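Local coordinates for protein ectonucleotide pyrophosphatase/phosphodiesterase family member 5 (Mus musculus, PDB 5VEO) that probably hydrolyses phosphodiester bonds in a restricted set of nucleotides at the outer cell surface, with zinc ions at its active site, at residues A306-W310 / Y327-E333; M81-L86 / D297-P301; T67-N73 / P373-S377. The protein carries 1 engineered substitution. One frame throughout, in Å; residues are numbered along the deposited sequence.

Contact 1: A306-W310 / Y327-E333. With NAG (2-acetamido-2-deoxy-beta-D-glucopyranose), chain B.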
# COMPACT_ATOMS: atom_id res chain seq x y z
N ALA A 306 -9.58 7.60 -14.00
CA ALA A 306 -9.35 6.96 -15.29
C ALA A 306 -9.64 5.47 -15.19
O ALA A 306 -9.36 4.83 -14.17
CB ALA A 306 -7.92 7.16 -15.76
N ASP A 307 -10.21 4.93 -16.27
CA ASP A 307 -10.39 3.49 -16.38
C ASP A 307 -9.05 2.77 -16.44
O ASP A 307 -8.01 3.35 -16.78
CB ASP A 307 -11.20 3.14 -17.63
CG ASP A 307 -12.66 3.57 -17.53
OD1 ASP A 307 -13.22 3.64 -16.39
OD2 ASP A 307 -13.24 3.81 -18.61
N GLU A 308 -9.09 1.48 -16.10
CA GLU A 308 -7.91 0.63 -16.09
C GLU A 308 -7.07 0.80 -17.36
O GLU A 308 -7.57 0.65 -18.48
CB GLU A 308 -8.34 -0.82 -15.93
CG GLU A 308 -7.19 -1.72 -15.67
CD GLU A 308 -7.59 -3.14 -15.41
OE1 GLU A 308 -8.50 -3.67 -16.09
OE2 GLU A 308 -6.97 -3.74 -14.52
N GLY A 309 -5.78 1.07 -17.17
CA GLY A 309 -4.84 1.16 -18.27
C GLY A 309 -4.81 2.48 -19.00
O GLY A 309 -4.06 2.61 -19.98
N TRP A 310 -5.60 3.46 -18.55
CA TRP A 310 -5.60 4.81 -19.09
C TRP A 310 -4.78 5.74 -18.20
O TRP A 310 -4.73 5.58 -16.97
CB TRP A 310 -7.05 5.33 -19.23
CG TRP A 310 -7.72 4.70 -20.41
CD1 TRP A 310 -8.26 3.46 -20.48
CD2 TRP A 310 -7.83 5.26 -21.72
NE1 TRP A 310 -8.72 3.21 -21.75
CE2 TRP A 310 -8.48 4.31 -22.52
CE3 TRP A 310 -7.45 6.48 -22.28
CZ2 TRP A 310 -8.74 4.53 -23.87
CZ3 TRP A 310 -7.75 6.72 -23.61
CH2 TRP A 310 -8.39 5.75 -24.38
N TYR A 327 -5.92 2.67 -9.66
CA TYR A 327 -7.25 2.43 -10.19
C TYR A 327 -8.17 1.76 -9.16
O TYR A 327 -7.76 1.29 -8.10
CB TYR A 327 -7.14 1.53 -11.43
CG TYR A 327 -6.23 2.08 -12.49
CD1 TYR A 327 -6.69 3.00 -13.42
CD2 TYR A 327 -4.90 1.71 -12.56
CE1 TYR A 327 -5.86 3.52 -14.40
CE2 TYR A 327 -4.06 2.22 -13.53
CZ TYR A 327 -4.54 3.12 -14.45
OH TYR A 327 -3.69 3.63 -15.40
N ASP A 328 -9.46 1.75 -9.52
CA ASP A 328 -10.51 1.04 -8.80
C ASP A 328 -10.00 -0.23 -8.11
O ASP A 328 -9.42 -1.11 -8.77
CB ASP A 328 -11.61 0.70 -9.82
CG ASP A 328 -12.89 0.20 -9.20
OD1 ASP A 328 -12.93 -0.20 -8.03
OD2 ASP A 328 -13.89 0.21 -9.95
N ASN A 329 -10.22 -0.34 -6.79
CA ASN A 329 -9.74 -1.49 -6.04
C ASN A 329 -10.55 -2.76 -6.31
O ASN A 329 -10.18 -3.82 -5.80
CB ASN A 329 -9.72 -1.21 -4.54
CG ASN A 329 -11.09 -0.96 -3.96
OD1 ASN A 329 -12.00 -0.44 -4.62
ND2 ASN A 329 -11.26 -1.34 -2.70
N ALA A 330 -11.64 -2.68 -7.07
CA ALA A 330 -12.33 -3.90 -7.48
C ALA A 330 -11.58 -4.63 -8.58
O ALA A 330 -11.88 -5.80 -8.86
CB ALA A 330 -13.74 -3.57 -7.95
N LEU A 331 -10.65 -3.97 -9.25
CA LEU A 331 -9.96 -4.56 -10.38
C LEU A 331 -8.94 -5.58 -9.92
O LEU A 331 -8.08 -5.28 -9.08
CB LEU A 331 -9.28 -3.47 -11.19
CG LEU A 331 -10.20 -2.47 -11.87
CD1 LEU A 331 -9.40 -1.26 -12.29
CD2 LEU A 331 -10.86 -3.10 -13.09
N ALA A 332 -8.97 -6.76 -10.55
CA ALA A 332 -8.05 -7.83 -10.16
C ALA A 332 -6.59 -7.40 -10.29
O ALA A 332 -5.75 -7.78 -9.45
CB ALA A 332 -8.31 -9.07 -11.01
N GLU A 333 -6.26 -6.61 -11.33
CA GLU A 333 -4.87 -6.24 -11.53
C GLU A 333 -4.34 -5.33 -10.42
O GLU A 333 -3.12 -5.22 -10.27
CB GLU A 333 -4.67 -5.58 -12.90
CG GLU A 333 -4.81 -6.61 -14.03
CD GLU A 333 -4.59 -6.12 -15.42
OE1 GLU A 333 -3.99 -5.07 -15.62
OE2 GLU A 333 -5.04 -6.84 -16.36
C1 NAG B . -12.97 2.97 -22.30
C2 NAG B . -13.37 1.68 -21.62
C3 NAG B . -14.11 0.75 -22.60
C4 NAG B . -15.21 1.47 -23.38
C5 NAG B . -14.70 2.79 -23.94
C6 NAG B . -15.79 3.63 -24.57
C7 NAG B . -12.06 0.45 -19.91
C8 NAG B . -10.76 -0.23 -19.63
N2 NAG B . -12.17 1.01 -21.12
O3 NAG B . -14.70 -0.30 -21.85
O4 NAG B . -15.61 0.65 -24.48
O5 NAG B . -14.15 3.59 -22.89
O6 NAG B . -15.20 4.47 -25.55
O7 NAG B . -12.97 0.48 -19.10
O HOH W 1 -10.23 2.88 -12.18
O HOH W 2 -7.93 -6.07 -13.67

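Contact 2: M81-L86 / D297-P301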
# COMPACT_ATOMS: atom_id res chain seq x y z
N MET A 81 -1.36 14.93 -1.40
CA MET A 81 -2.58 15.43 -0.78
C MET A 81 -2.46 16.92 -0.50
O MET A 81 -1.36 17.47 -0.38
CB MET A 81 -2.87 14.77 0.56
CG MET A 81 -3.11 13.30 0.51
SD MET A 81 -3.45 12.67 2.16
CE MET A 81 -1.80 12.41 2.81
N PHE A 82 -3.61 17.54 -0.33
CA PHE A 82 -3.70 18.90 0.17
C PHE A 82 -4.80 18.92 1.22
O PHE A 82 -5.94 18.52 0.94
CB PHE A 82 -4.00 19.91 -0.94
CG PHE A 82 -4.28 21.30 -0.42
CD1 PHE A 82 -3.29 22.01 0.24
CD2 PHE A 82 -5.52 21.88 -0.57
CE1 PHE A 82 -3.53 23.30 0.73
CE2 PHE A 82 -5.77 23.17 -0.06
CZ PHE A 82 -4.77 23.86 0.57
N ASP A 83 -4.45 19.38 2.42
CA ASP A 83 -5.42 19.50 3.49
C ASP A 83 -5.82 20.96 3.61
O ASP A 83 -4.98 21.81 3.96
CB ASP A 83 -4.84 18.98 4.81
CG ASP A 83 -5.86 18.99 5.94
OD1 ASP A 83 -5.95 17.98 6.68
OD2 ASP A 83 -6.57 20.00 6.09
N PRO A 84 -7.07 21.32 3.28
CA PRO A 84 -7.46 22.73 3.22
C PRO A 84 -7.65 23.35 4.59
O PRO A 84 -7.68 24.59 4.69
CB PRO A 84 -8.77 22.67 2.44
CG PRO A 84 -9.34 21.34 2.82
CD PRO A 84 -8.16 20.42 2.85
N ILE A 85 -7.80 22.53 5.63
CA ILE A 85 -7.92 23.05 6.99
C ILE A 85 -6.54 23.40 7.54
O ILE A 85 -6.34 24.46 8.14
CB ILE A 85 -8.63 22.03 7.89
CG1 ILE A 85 -10.00 21.64 7.31
CG2 ILE A 85 -8.72 22.55 9.32
CD1 ILE A 85 -10.87 22.80 6.88
N LEU A 86 -5.57 22.51 7.34
CA LEU A 86 -4.18 22.78 7.69
C LEU A 86 -3.53 23.78 6.75
O LEU A 86 -2.52 24.39 7.12
CB LEU A 86 -3.37 21.49 7.66
CG LEU A 86 -3.84 20.35 8.56
CD1 LEU A 86 -2.94 19.13 8.37
CD2 LEU A 86 -3.83 20.79 10.00
N ASP A 297 -11.84 15.69 4.55
CA ASP A 297 -11.59 16.98 3.92
C ASP A 297 -10.36 16.97 3.00
O ASP A 297 -10.15 17.95 2.27
CB ASP A 297 -11.44 18.07 5.00
CG ASP A 297 -12.72 18.27 5.81
OD1 ASP A 297 -13.83 18.01 5.29
OD2 ASP A 297 -12.61 18.70 6.99
N ARG A 298 -9.57 15.90 3.01
CA ARG A 298 -8.48 15.76 2.05
C ARG A 298 -8.92 15.15 0.72
O ARG A 298 -8.10 15.02 -0.20
CB ARG A 298 -7.36 14.91 2.65
CG ARG A 298 -6.73 15.58 3.84
CD ARG A 298 -5.99 14.61 4.70
NE ARG A 298 -5.53 15.31 5.90
CZ ARG A 298 -4.95 14.72 6.93
NH1 ARG A 298 -4.73 13.41 6.94
NH2 ARG A 298 -4.60 15.46 7.97
N VAL A 299 -10.19 14.79 0.59
CA VAL A 299 -10.74 14.43 -0.71
C VAL A 299 -11.17 15.72 -1.40
O VAL A 299 -11.98 16.50 -0.86
CB VAL A 299 -11.90 13.44 -0.57
CG1 VAL A 299 -12.48 13.08 -1.93
CG2 VAL A 299 -11.41 12.20 0.17
N GLN A 300 -10.61 15.96 -2.58
CA GLN A 300 -10.80 17.24 -3.26
C GLN A 300 -12.21 17.35 -3.83
O GLN A 300 -12.93 16.36 -3.95
CB GLN A 300 -9.76 17.41 -4.35
CG GLN A 300 -8.33 17.51 -3.82
CD GLN A 300 -8.18 18.63 -2.82
OE1 GLN A 300 -8.71 19.73 -3.01
NE2 GLN A 300 -7.47 18.35 -1.72
N PRO A 301 -12.63 18.57 -4.20
CA PRO A 301 -14.03 18.76 -4.63
C PRO A 301 -14.41 17.99 -5.88
O PRO A 301 -15.59 17.67 -6.06
CB PRO A 301 -14.12 20.27 -4.88
CG PRO A 301 -13.09 20.87 -4.01
CD PRO A 301 -11.95 19.86 -4.00
O HOH W 3 -5.82 15.89 -1.23

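Contact 3: T67-N73 / P373-S377. With NAG (2-acetamido-2-deoxy-beta-D-glucopyranose), chain H.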
# COMPACT_ATOMS: atom_id res chain seq x y z
N THR A 67 -3.65 -0.06 10.40
CA THR A 67 -4.78 0.54 11.12
C THR A 67 -6.09 -0.21 10.96
O THR A 67 -6.98 -0.04 11.81
CB THR A 67 -5.04 1.99 10.66
OG1 THR A 67 -5.46 2.01 9.29
CG2 THR A 67 -3.81 2.87 10.84
N GLY A 68 -6.26 -1.01 9.91
CA GLY A 68 -7.52 -1.68 9.64
C GLY A 68 -8.60 -0.76 9.14
O GLY A 68 -9.77 -1.17 9.11
N LEU A 69 -8.25 0.46 8.73
CA LEU A 69 -9.20 1.49 8.35
C LEU A 69 -9.18 1.77 6.85
O LEU A 69 -8.14 1.68 6.20
CB LEU A 69 -8.91 2.79 9.08
CG LEU A 69 -9.16 2.77 10.60
CD1 LEU A 69 -8.54 4.00 11.24
CD2 LEU A 69 -10.64 2.71 10.87
N PHE A 70 -10.33 2.14 6.33
CA PHE A 70 -10.40 2.73 5.00
C PHE A 70 -9.76 4.11 5.00
O PHE A 70 -9.57 4.74 6.05
CB PHE A 70 -11.85 2.84 4.55
CG PHE A 70 -12.49 1.52 4.30
CD1 PHE A 70 -12.04 0.71 3.28
CD2 PHE A 70 -13.54 1.08 5.09
CE1 PHE A 70 -12.64 -0.51 3.03
CE2 PHE A 70 -14.15 -0.14 4.84
CZ PHE A 70 -13.68 -0.94 3.82
N ALA A 71 -9.39 4.57 3.80
CA ALA A 71 -8.62 5.81 3.68
C ALA A 71 -9.38 7.04 4.16
O ALA A 71 -8.77 7.96 4.72
CB ALA A 71 -8.15 6.02 2.23
N GLU A 72 -10.70 7.09 3.98
CA GLU A 72 -11.42 8.26 4.46
C GLU A 72 -11.34 8.38 5.98
O GLU A 72 -11.49 9.49 6.51
CB GLU A 72 -12.88 8.25 4.00
CG GLU A 72 -13.76 7.19 4.68
CD GLU A 72 -15.16 7.09 4.08
OE1 GLU A 72 -15.93 6.22 4.54
OE2 GLU A 72 -15.50 7.88 3.17
N ASN A 73 -11.10 7.27 6.68
CA ASN A 73 -10.98 7.26 8.13
C ASN A 73 -9.54 7.47 8.60
O ASN A 73 -9.33 8.23 9.55
CB ASN A 73 -11.51 5.94 8.69
CG ASN A 73 -12.94 5.69 8.27
OD1 ASN A 73 -13.22 4.76 7.53
ND2 ASN A 73 -13.84 6.55 8.70
N PRO A 373 -10.77 0.90 17.03
CA PRO A 373 -11.89 0.77 16.08
C PRO A 373 -11.38 0.69 14.65
O PRO A 373 -10.50 1.46 14.24
CB PRO A 373 -12.69 2.05 16.33
CG PRO A 373 -12.41 2.37 17.78
CD PRO A 373 -10.95 2.05 17.93
N HIS A 374 -11.92 -0.26 13.90
CA HIS A 374 -11.40 -0.55 12.57
C HIS A 374 -12.53 -1.05 11.68
O HIS A 374 -13.67 -1.22 12.12
CB HIS A 374 -10.30 -1.59 12.66
CG HIS A 374 -10.77 -2.89 13.22
ND1 HIS A 374 -10.66 -3.21 14.55
CD2 HIS A 374 -11.40 -3.93 12.63
CE1 HIS A 374 -11.17 -4.41 14.76
NE2 HIS A 374 -11.63 -4.87 13.61
N ASN A 375 -12.20 -1.30 10.41
CA ASN A 375 -13.18 -1.66 9.39
C ASN A 375 -13.13 -3.11 8.94
O ASN A 375 -13.95 -3.51 8.12
CB ASN A 375 -13.01 -0.76 8.16
CG ASN A 375 -13.29 0.65 8.47
OD1 ASN A 375 -12.49 1.54 8.21
ND2 ASN A 375 -14.43 0.88 9.08
N GLY A 376 -12.17 -3.89 9.43
CA GLY A 376 -12.05 -5.28 9.06
C GLY A 376 -12.73 -6.17 10.07
O GLY A 376 -13.43 -5.72 10.98
N SER A 377 -12.53 -7.47 9.90
CA SER A 377 -13.12 -8.43 10.83
C SER A 377 -12.18 -9.60 11.00
O SER A 377 -11.80 -10.25 10.02
CB SER A 377 -14.48 -8.92 10.34
OG SER A 377 -14.92 -9.99 11.16
C1 NAG H . -14.76 2.19 9.49
C2 NAG H . -16.21 2.57 9.29
C3 NAG H . -16.47 3.94 9.89
C4 NAG H . -15.98 4.02 11.33
C5 NAG H . -14.55 3.51 11.45
C6 NAG H . -14.09 3.37 12.89
C7 NAG H . -17.48 1.70 7.38
C8 NAG H . -17.78 1.87 5.92
N2 NAG H . -16.58 2.55 7.89
O3 NAG H . -17.87 4.19 9.84
O4 NAG H . -16.02 5.37 11.76
O5 NAG H . -14.45 2.20 10.87
O6 NAG H . -15.07 2.70 13.67
O7 NAG H . -18.02 0.84 8.06
O HOH W 4 -7.63 1.33 14.06

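Contact 1: A306-W310 / Y327-E333
Tyr327 sets one face of its ring against the backbone of Glu308 and Gly309, while carbonyl oxygens of the same loop gather at the ring's edge. Glu308 CA stands over that face, 4.1 Å from the ring centroid and 26° off the normal, a CH-pi contact; Gly309 N lies 3.6 Å from Tyr327 CZ on the same side. In the ring plane, Ala306 O comes within 3.3 Å of Tyr327 CD1. The phenol then donates to Trp310, Tyr327 OH to Trp310 O 2.7 Å, from a position 42° above the carbonyl plane and hence off the lone pairs.

What the ring packs against is a type II beta turn, Asp307 to Trp310, which links strand 302-306 to strand 311-313 and is closed by Trp310 N to Asp307 O at 3.0 Å. On the other side, Tyr327 follows closely on the zinc ligand His325. If an alanine stood in place of Tyr327, Trp310 O would probably be left without this donor and a gap would open beneath the turn.

Glu308 reaches across to residues 331-333, with CG anti to its backbone N (chi1 -170°), and its extended chain slides past Leu331 in the opposite sense, Glu308 CB to Leu331 CD1 3.8 Å. The Glu308 and Glu333 side chains cross at about a right angle, and Glu308 OE2 ends 3.4 Å from Glu333 OE1, a close approach of two like-charged acceptors that may raise the proton affinity of either. Thr228 holds Glu333 OE1 by a hydrogen bond, and a water bridges the two glutamates, donating to Glu308 OE2 at 2.7 Å and accepting from Glu333 N.

Contact 2: M81-L86 / D297-P301
Where strand 80-83 of the two-stranded hairpin 80-83/88-91 ends, Asp83 folds the connecting chain into an Asx turn and uses its other oxygen to hold Arg298, in the loop leading to strand 302-306. With CG anti to the backbone N (chi1 -176°), the carboxylate places OD2 where Ile85 N at 2.9 Å and Leu86 N at 3.0 Å both donate to it. OD1 takes the arginine side-on: Arg298 NE lies 2.8 Å from Asp83 OD1, and Arg298 NH2 3.1 Å from the same atom. Both donors come from the anti side of OD1, which sits almost in the guanidinium plane, yet the carboxylate plane is turned 65° from that plane. This is a salt bridge through one shared oxygen instead of a paired, two-oxygen fork.

Arg298 arrives by an extended chain, and Met81 SD rests 4.1 Å from its CD. Beyond Asp83, Gly75 O and Lys101 O accept from NH1 and NH2. At the other end of the contact, Gln300 bends back so that NE2 approaches the edge of the Phe82 ring, and one water ties the backbones together, accepting from Phe82 N at 2.9 Å and donating to Arg298 O at 2.6 Å. Gln300 NE2 also donates to this water.

With four donors divided evenly between its two oxygens, Asp83 is likely to stay ionised, and probably holds the turn after strand 80-83 against a guanidinium whose rotation its two bonds restrain.

Contact 3: T67-N73 / P373-S377
Asn375 hydrogen-bonds through its backbone N to Gly68 O and carries an N-acetylglucosamine at an N-glycosylation sequon, Asn375-Gly376-Ser377, its ND2 bonded covalently to the sugar C1. The tight half of the contact is Asn375 itself, backbone and amide oxygen. Its N lies 2.8 Å from Gly68 O with an N-H...O angle of 160°, and its OD1 accepts from Phe70 N at 2.9 Å, the donor tilted only 17° from the carbonyl plane. Two bonds thus grip the residue from the chain that leaves helix 58-67 and enters helix 71-74, Phe70 being the N-cap residue of the latter. Gly68, at positive phi (73°), fits where a beta carbon would collide with His374 CB.

The Phe70 ring and the Leu69 branch close in around the amide. Phe70 runs obliquely past it, CE2 reaching Asn375 CB at 3.6 Å, while Leu69 crosses at about a right angle and brings CD2 to 3.4 Å from Asn375 OD1. The Phe70 N bond and the carbons around OD1 are likely to hold the amide's rotation, and so the direction in which the sugar leaves. Outside the contact, the ring of His292 meets the Phe70 ring.

The other half is looser. Exposed Pro373 meets the glycan only lightly, CB to the sugar O6 3.6 Å, and its backbone is joined to residues 67-73 through a water, which donates to Thr67 O at 2.7 Å and to Pro373 O at 2.9 Å.

Overall arrangement
Contact 3 opens first along the chain and closes last, spanning the other two; contact 2 is complete at Pro301 before contact 1 begins at Ala306. Their centres form a wide triangle: about 24 Å between contacts 1 and 2, about 22 Å between 1 and 3, about 20 Å between 2 and 3, and none touch. Neighbouring elements connect them. Helix 71-74 of contact 3 is followed by strand 80-83 of contact 2, and strand 302-306 of the four-stranded sheet runs from contact 2 to contact 1. Residues 327-333 then lead to strand 338-341 of the eight-stranded sheet. The contacts thus join loops and the ends of short helices and strands, far apart in space, within a zinc-binding fold of the alkaline phosphatase clan.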